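Local coordinates for putative phosphoribosyltransferase (Neisseria gonorrhoeae, PDB 5VOG), which binds the alarmone ppGpp and is probably a phosphoribosyltransferase, a glycosyltransferase of the type I PRTase family, at residues A26-I31 with R56-I61; P51-R56 with I61-V66. All coordinates share one frame; numbering follows the deposited sequence.

Interaction 1 of 2, residues A26-I31 with R56-I61; sequences ALAEKI and RCFLEI. With G4P (guanosine-5',3'-tetraphosphate), chain D.
The Phe58 ring meets Ala28 obliquely; over one face, above its centre, sits Cys57 SG, 4.2 Å from the ring plane. The other flat group, the Arg56 guanidinium, receives the ppGpp phosphate at its edge, with PD in its plane. NH1 of Arg56 bonds O2D of the nucleotide at 2.9 Å and NH2 of Arg56 bonds O3D at 2.8 Å, both nearly straight at 170° and 168°, a two-pronged grip that probably restrains rotation of the outer phosphate (PD) of the 3' diphosphate. Between the helices the contact is apolar. Ala28 CB reaches the near end of the aromatic side chain, 3.4 Å from Phe58 CB, and lies 4.0 Å from Leu59 CD2, roughly at right angles to the first approach. CG of Leu59 stands anti to its carbonyl carbon (chi1 -63°), which sets the fork of methyls facing helix 17-33: CD2 goes to Ala28, while CD1 lies 4.3 Å from Ile31 CD1. Leu102 of strand 101-105 touches both Ile31 and Leu59. This is helix-helix packing over the central sheet of a PRTase-like fold, joining helix 17-33 to the C-terminal end of helix 49-59.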
loop_
_atom_site.group_PDB
_atom_site.type_symbol
_atom_site.label_atom_id
_atom_site.label_comp_id
_atom_site.label_asym_id
_atom_site.label_seq_id
_atom_site.Cartn_x
_atom_site.Cartn_y
_atom_site.Cartn_z
ATOM N N ALA A 26 -6.718 -16.687 3.451
ATOM C CA ALA A 26 -6.149 -17.972 3.850
ATOM C C ALA A 26 -4.765 -17.795 4.467
ATOM O O ALA A 26 -4.395 -18.525 5.397
ATOM C CB ALA A 26 -6.086 -18.899 2.641
ATOM N N LEU A 27 -3.983 -16.846 3.950
ATOM C CA LEU A 27 -2.668 -16.567 4.520
ATOM C C LEU A 27 -2.787 -16.073 5.956
ATOM O O LEU A 27 -2.028 -16.499 6.835
ATOM C CB LEU A 27 -1.940 -15.540 3.649
ATOM C CG LEU A 27 -0.585 -14.997 4.106
ATOM C CD1 LEU A 27 0.431 -16.127 4.303
ATOM C CD2 LEU A 27 -0.075 -13.998 3.089
ATOM N N ALA A 28 -3.742 -15.177 6.217
ATOM C CA ALA A 28 -3.963 -14.718 7.586
ATOM C C ALA A 28 -4.275 -15.881 8.516
ATOM O O ALA A 28 -3.841 -15.891 9.673
ATOM C CB ALA A 28 -5.092 -13.690 7.620
ATOM N N GLU A 29 -5.031 -16.868 8.029
ATOM C CA GLU A 29 -5.359 -18.022 8.861
ATOM C C GLU A 29 -4.123 -18.866 9.145
ATOM O O GLU A 29 -3.955 -19.375 10.262
ATOM C CB GLU A 29 -6.447 -18.864 8.193
ATOM C CG GLU A 29 -6.844 -20.118 8.968
ATOM C CD GLU A 29 -7.669 -19.819 10.208
ATOM O OE1 GLU A 29 -7.941 -18.631 10.487
ATOM O OE2 GLU A 29 -8.057 -20.783 10.906
ATOM N N LYS A 30 -3.241 -19.025 8.152
ATOM C CA LYS A 30 -1.986 -19.741 8.388
ATOM C C LYS A 30 -1.160 -19.054 9.468
ATOM O O LYS A 30 -0.575 -19.716 10.338
ATOM C CB LYS A 30 -1.159 -19.820 7.105
ATOM C CG LYS A 30 -1.752 -20.613 5.961
ATOM C CD LYS A 30 -0.762 -20.662 4.787
ATOM C CE LYS A 30 -1.370 -21.349 3.570
ATOM N NZ LYS A 30 -0.391 -21.541 2.458
ATOM N N ILE A 31 -1.083 -17.725 9.409
ATOM C CA ILE A 31 -0.325 -16.962 10.395
ATOM C C ILE A 31 -0.934 -17.138 11.779
ATOM O O ILE A 31 -0.235 -17.445 12.753
ATOM C CB ILE A 31 -0.274 -15.479 9.979
ATOM C CG1 ILE A 31 0.530 -15.331 8.683
ATOM C CG2 ILE A 31 0.314 -14.627 11.103
ATOM C CD1 ILE A 31 0.295 -14.013 7.933
ATOM N N ARG A 56 -4.419 -6.517 6.494
ATOM C CA ARG A 56 -4.886 -5.778 7.667
ATOM C C ARG A 56 -6.356 -6.044 7.949
ATOM O O ARG A 56 -6.790 -5.961 9.104
ATOM C CB ARG A 56 -4.651 -4.275 7.495
ATOM C CG ARG A 56 -4.535 -3.539 8.814
ATOM C CD ARG A 56 -4.389 -2.035 8.616
ATOM N NE ARG A 56 -5.689 -1.390 8.461
ATOM C CZ ARG A 56 -5.871 -0.077 8.345
ATOM N NH1 ARG A 56 -4.834 0.748 8.322
ATOM N NH2 ARG A 56 -7.099 0.410 8.230
ATOM N N CYS A 57 -7.131 -6.364 6.910
ATOM C CA CYS A 57 -8.532 -6.722 7.104
ATOM C C CYS A 57 -8.670 -7.871 8.090
ATOM O O CYS A 57 -9.608 -7.904 8.899
ATOM C CB CYS A 57 -9.147 -7.103 5.760
ATOM S SG CYS A 57 -10.880 -7.521 5.824
ATOM N N PHE A 58 -7.730 -8.812 8.047
ATOM C CA PHE A 58 -7.803 -10.028 8.835
ATOM C C PHE A 58 -6.902 -10.020 10.059
ATOM O O PHE A 58 -7.229 -10.681 11.045
ATOM C CB PHE A 58 -7.464 -11.223 7.942
ATOM C CG PHE A 58 -8.344 -11.313 6.730
ATOM C CD1 PHE A 58 -9.627 -11.831 6.832
ATOM C CD2 PHE A 58 -7.906 -10.852 5.498
ATOM C CE1 PHE A 58 -10.455 -11.887 5.724
ATOM C CE2 PHE A 58 -8.729 -10.904 4.388
ATOM C CZ PHE A 58 -10.003 -11.429 4.500
ATOM N N LEU A 59 -5.797 -9.276 10.042
ATOM C CA LEU A 59 -4.885 -9.258 11.183
ATOM C C LEU A 59 -5.053 -8.044 12.086
ATOM O O LEU A 59 -4.702 -8.119 13.269
ATOM C CB LEU A 59 -3.431 -9.335 10.713
ATOM C CG LEU A 59 -3.009 -10.605 9.972
ATOM C CD1 LEU A 59 -1.511 -10.553 9.722
ATOM C CD2 LEU A 59 -3.378 -11.869 10.753
ATOM N N GLU A 60 -5.554 -6.928 11.556
ATOM C CA GLU A 60 -5.879 -5.729 12.334
ATOM C C GLU A 60 -4.692 -5.243 13.164
ATOM O O GLU A 60 -4.786 -5.039 14.378
ATOM C CB GLU A 60 -7.107 -5.963 13.213
ATOM C CG GLU A 60 -8.355 -6.288 12.406
ATOM C CD GLU A 60 -9.633 -6.023 13.170
ATOM O OE1 GLU A 60 -10.123 -4.873 13.141
ATOM O OE2 GLU A 60 -10.146 -6.966 13.803
ATOM N N ILE A 61 -3.565 -5.047 12.484
ATOM C CA ILE A 61 -2.360 -4.470 13.075
ATOM C C ILE A 61 -1.839 -3.405 12.116
ATOM O O ILE A 61 -2.074 -3.500 10.901
ATOM C CB ILE A 61 -1.299 -5.548 13.373
ATOM C CG1 ILE A 61 -0.954 -6.349 12.110
ATOM C CG2 ILE A 61 -1.775 -6.479 14.481
ATOM C CD1 ILE A 61 0.073 -7.448 12.342
HETATM P PB G4P D . -9.472 13.037 5.231
HETATM O O1B G4P D . -8.608 14.025 5.837
HETATM O O2B G4P D . -10.860 13.557 4.794
HETATM O O3B G4P D . -8.763 12.347 4.022
HETATM O O3A G4P D . -9.708 11.807 6.217
HETATM P PA G4P D . -10.290 11.753 7.694
HETATM O O1A G4P D . -9.316 12.279 8.675
HETATM O O2A G4P D . -11.640 12.423 7.729
HETATM O "O5'" G4P D . -10.539 10.167 7.840
HETATM C "C5'" G4P D . -10.547 9.497 9.115
HETATM C "C4'" G4P D . -10.825 8.036 8.874
HETATM O "O4'" G4P D . -12.191 7.855 8.464
HETATM C "C3'" G4P D . -9.963 7.396 7.781
HETATM O "O3'" G4P D . -9.239 6.288 8.356
HETATM C "C2'" G4P D . -10.949 6.910 6.715
HETATM O "O2'" G4P D . -10.587 5.665 6.119
HETATM C "C1'" G4P D . -12.239 6.804 7.526
HETATM N N9 G4P D . -13.429 7.003 6.697
HETATM C C8 G4P D . -14.049 8.193 6.420
HETATM N N7 G4P D . -15.090 8.059 5.631
HETATM C C5 G4P D . -15.154 6.697 5.375
HETATM C C6 G4P D . -16.073 5.925 4.597
HETATM O O6 G4P D . -17.046 6.334 3.957
HETATM N N1 G4P D . -15.776 4.576 4.626
HETATM C C2 G4P D . -14.729 4.013 5.308
HETATM N N2 G4P D . -14.604 2.685 5.242
HETATM N N3 G4P D . -13.866 4.718 6.036
HETATM C C4 G4P D . -14.135 6.038 6.027
HETATM P PC G4P D . -7.873 6.471 9.132
HETATM O O1C G4P D . -8.112 6.886 10.541
HETATM O O2C G4P D . -7.083 7.450 8.307
HETATM O O3C G4P D . -7.169 5.043 9.045
HETATM P PD G4P D . -6.568 4.170 7.853
HETATM O O1D G4P D . -6.390 5.104 6.702
HETATM O O2D G4P D . -5.228 3.617 8.390
HETATM O O3D G4P D . -7.559 3.057 7.630
#

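Interaction 2 of 2, residues P51-R56 with I61-V66; sequences PARMLR and IPIYAV. With G4P (guanosine-5',3'-tetraphosphate), chain D.
Ile63 projects from the start of its strand toward helix 51-56 and splits its side chain between neighbouring helical residues. CG1 lies anti to the carbonyl carbon (chi1 -54°) and the branch is extended beyond it, so CD1 comes up against the helix backbone, 3.6 Å from both Ala52 O and Arg53 CA. The other branch, CG2, meets the methyl of Ala52, with CG2 of Ile63 4.0 Å from Ala52 CB. Arg53 and Ile63 cross at about a right angle, the aliphatic CD of Arg53 standing 4.1 Å from Ile63 CD1. Arg56 comes past more obliquely: its CD packs 3.9 Å from the same methyl, and its CG lies 3.2 Å from Ile61 O, a carbonyl that is buried here and has no hydrogen-bonding partner in the model.

Beyond these aliphatic stems the two guanidinium groups turn faces to one another. Arg56 NE lies 3.7 Å above the Arg53 plane, over its centre, while Arg53 NE sits above the Arg56 plane, offset toward the rim. Arg53 makes a salt bridge with Asp167 of the second subunit, and the ppGpp phosphate takes up Arg56, so the charge of each has an anionic partner. A water at the edge of the Arg56 guanidinium, in its plane, accepts from NH1 of Arg56 at 2.9 Å and from Ile63 N, tying the arginine to the strand backbone.

The axes of helix 51-56 and strand 63-66 run 9.7 Å apart and nearly antiparallel, at 171°, within the beta-alpha-beta unit of strand 40-45, helix 49-59 and strand 63-75. The chemistry is therefore divided: hydrocarbon holds helix to strand, while the two guanidinium ends, each paired with an anion (phosphate or carboxylate), serve the nucleotide and the subunit interface.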
loop_
_atom_site.group_PDB
_atom_site.type_symbol
_atom_site.label_atom_id
_atom_site.label_comp_id
_atom_site.label_asym_id
_atom_site.label_seq_id
_atom_site.Cartn_x
_atom_site.Cartn_y
_atom_site.Cartn_z
ATOM N N PRO A 51 -0.999 -6.377 -0.850
ATOM C CA PRO A 51 -1.094 -7.526 0.076
ATOM C C PRO A 51 -1.154 -7.139 1.549
ATOM O O PRO A 51 -1.937 -7.741 2.302
ATOM C CB PRO A 51 0.172 -8.328 -0.253
ATOM C CG PRO A 51 0.398 -8.058 -1.695
ATOM C CD PRO A 51 0.079 -6.573 -1.838
ATOM N N ALA A 52 -0.368 -6.139 1.979
ATOM C CA ALA A 52 -0.379 -5.757 3.393
ATOM C C ALA A 52 -1.718 -5.152 3.800
ATOM O O ALA A 52 -2.240 -5.465 4.877
ATOM C CB ALA A 52 0.764 -4.788 3.702
ATOM N N ARG A 53 -2.290 -4.268 2.973
ATOM C CA ARG A 53 -3.564 -3.674 3.370
ATOM C C ARG A 53 -4.693 -4.699 3.312
ATOM O O ARG A 53 -5.596 -4.667 4.160
ATOM C CB ARG A 53 -3.884 -2.446 2.513
ATOM C CG ARG A 53 -5.211 -1.768 2.895
ATOM C CD ARG A 53 -5.231 -1.333 4.360
ATOM N NE ARG A 53 -6.510 -0.765 4.798
ATOM C CZ ARG A 53 -7.570 -1.481 5.158
ATOM N NH1 ARG A 53 -7.536 -2.816 5.123
ATOM N NH2 ARG A 53 -8.675 -0.861 5.559
ATOM N N MET A 54 -4.641 -5.642 2.361
ATOM C CA MET A 54 -5.589 -6.752 2.398
ATOM C C MET A 54 -5.416 -7.569 3.673
ATOM O O MET A 54 -6.399 -7.955 4.319
ATOM C CB MET A 54 -5.416 -7.649 1.168
ATOM C CG MET A 54 -5.873 -7.023 -0.149
ATOM S SD MET A 54 -5.479 -8.193 -1.472
ATOM C CE MET A 54 -6.364 -7.468 -2.854
ATOM N N LEU A 55 -4.164 -7.834 4.057
ATOM C CA LEU A 55 -3.919 -8.593 5.274
ATOM C C LEU A 55 -4.425 -7.859 6.513
ATOM O O LEU A 55 -4.827 -8.499 7.487
ATOM C CB LEU A 55 -2.428 -8.894 5.377
ATOM C CG LEU A 55 -1.975 -9.984 6.334
ATOM C CD1 LEU A 55 -2.718 -11.307 6.107
ATOM C CD2 LEU A 55 -0.469 -10.166 6.188
ATOM N N ARG A 56 -4.419 -6.517 6.494
ATOM C CA ARG A 56 -4.886 -5.778 7.667
ATOM C C ARG A 56 -6.356 -6.044 7.949
ATOM O O ARG A 56 -6.790 -5.961 9.104
ATOM C CB ARG A 56 -4.651 -4.275 7.495
ATOM C CG ARG A 56 -4.535 -3.539 8.814
ATOM C CD ARG A 56 -4.389 -2.035 8.616
ATOM N NE ARG A 56 -5.689 -1.390 8.461
ATOM C CZ ARG A 56 -5.871 -0.077 8.345
ATOM N NH1 ARG A 56 -4.834 0.748 8.322
ATOM N NH2 ARG A 56 -7.099 0.410 8.230
ATOM N N ILE A 61 -3.565 -5.047 12.484
ATOM C CA ILE A 61 -2.360 -4.470 13.075
ATOM C C ILE A 61 -1.839 -3.405 12.116
ATOM O O ILE A 61 -2.074 -3.500 10.901
ATOM C CB ILE A 61 -1.299 -5.548 13.373
ATOM C CG1 ILE A 61 -0.954 -6.349 12.110
ATOM C CG2 ILE A 61 -1.775 -6.479 14.481
ATOM C CD1 ILE A 61 0.073 -7.448 12.342
ATOM N N PRO A 62 -1.151 -2.376 12.609
ATOM C CA PRO A 62 -0.731 -1.273 11.731
ATOM C C PRO A 62 0.315 -1.696 10.711
ATOM O O PRO A 62 1.130 -2.592 10.958
ATOM C CB PRO A 62 -0.144 -0.246 12.709
ATOM C CG PRO A 62 0.230 -1.053 13.931
ATOM C CD PRO A 62 -0.817 -2.124 14.022
ATOM N N ILE A 63 0.313 -0.999 9.570
ATOM C CA ILE A 63 1.245 -1.257 8.478
ATOM C C ILE A 63 2.294 -0.153 8.464
ATOM O O ILE A 63 1.998 0.993 8.109
ATOM C CB ILE A 63 0.542 -1.319 7.115
ATOM C CG1 ILE A 63 -0.603 -2.330 7.109
ATOM C CG2 ILE A 63 1.561 -1.605 6.008
ATOM C CD1 ILE A 63 -1.551 -2.086 5.939
ATOM N N TYR A 64 3.526 -0.501 8.807
ATOM C CA TYR A 64 4.679 0.341 8.530
ATOM C C TYR A 64 5.215 -0.001 7.141
ATOM O O TYR A 64 4.873 -1.034 6.564
ATOM C CB TYR A 64 5.753 0.148 9.609
ATOM C CG TYR A 64 5.317 0.678 10.963
ATOM C CD1 TYR A 64 5.722 1.935 11.400
ATOM C CD2 TYR A 64 4.477 -0.069 11.796
ATOM C CE1 TYR A 64 5.308 2.438 12.632
ATOM C CE2 TYR A 64 4.064 0.416 13.023
ATOM C CZ TYR A 64 4.473 1.674 13.438
ATOM O OH TYR A 64 4.055 2.155 14.660
ATOM N N ALA A 65 6.055 0.880 6.592
ATOM C CA ALA A 65 6.477 0.707 5.207
ATOM C C ALA A 65 7.966 0.962 5.019
ATOM O O ALA A 65 8.538 1.885 5.603
ATOM C CB ALA A 65 5.698 1.632 4.268
ATOM N N VAL A 66 8.587 0.122 4.193
ATOM C CA VAL A 66 9.890 0.380 3.602
ATOM C C VAL A 66 9.712 0.164 2.108
ATOM O O VAL A 66 8.763 -0.489 1.673
ATOM C CB VAL A 66 11.003 -0.544 4.162
ATOM C CG1 VAL A 66 11.109 -0.403 5.682
ATOM C CG2 VAL A 66 10.746 -2.002 3.764
HETATM P PB G4P D . -9.472 13.037 5.231
HETATM O O1B G4P D . -8.608 14.025 5.837
HETATM O O2B G4P D . -10.860 13.557 4.794
HETATM O O3B G4P D . -8.763 12.347 4.022
HETATM O O3A G4P D . -9.708 11.807 6.217
HETATM P PA G4P D . -10.290 11.753 7.694
HETATM O O1A G4P D . -9.316 12.279 8.675
HETATM O O2A G4P D . -11.640 12.423 7.729
HETATM O "O5'" G4P D . -10.539 10.167 7.840
HETATM C "C5'" G4P D . -10.547 9.497 9.115
HETATM C "C4'" G4P D . -10.825 8.036 8.874
HETATM O "O4'" G4P D . -12.191 7.855 8.464
HETATM C "C3'" G4P D . -9.963 7.396 7.781
HETATM O "O3'" G4P D . -9.239 6.288 8.356
HETATM C "C2'" G4P D . -10.949 6.910 6.715
HETATM O "O2'" G4P D . -10.587 5.665 6.119
HETATM C "C1'" G4P D . -12.239 6.804 7.526
HETATM N N9 G4P D . -13.429 7.003 6.697
HETATM C C8 G4P D . -14.049 8.193 6.420
HETATM N N7 G4P D . -15.090 8.059 5.631
HETATM C C5 G4P D . -15.154 6.697 5.375
HETATM C C6 G4P D . -16.073 5.925 4.597
HETATM O O6 G4P D . -17.046 6.334 3.957
HETATM N N1 G4P D . -15.776 4.576 4.626
HETATM C C2 G4P D . -14.729 4.013 5.308
HETATM N N2 G4P D . -14.604 2.685 5.242
HETATM N N3 G4P D . -13.866 4.718 6.036
HETATM C C4 G4P D . -14.135 6.038 6.027
HETATM P PC G4P D . -7.873 6.471 9.132
HETATM O O1C G4P D . -8.112 6.886 10.541
HETATM O O2C G4P D . -7.083 7.450 8.307
HETATM O O3C G4P D . -7.169 5.043 9.045
HETATM P PD G4P D . -6.568 4.170 7.853
HETATM O O1D G4P D . -6.390 5.104 6.702
HETATM O O2D G4P D . -5.228 3.617 8.390
HETATM O O3D G4P D . -7.559 3.057 7.630
HETATM O O HOH W 1 -2.015 0.797 9.042
#

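The centres of interactions 1 and 2 are 10 Å apart, on the same side of the chain's centre, and both use helix 49-59. Along the chain their segments alternate: 26-31, then 51-56, then 56-61, then 61-66, with Arg56 and Ile61 common to both. In one of its two conformers Leu55 bridges them, packing against Ala28 and Ile31. One flank of helix 49-59 thus packs against helix 17-33, while another faces strand 63-75 of the central mixed sheet. Both contacts also reach the second subunit and the same ppGpp, which Glu106, Tyr70 and Ser110 of the second subunit also bind, so this helix links the core of one chain to a nucleotide site shared across the dimer.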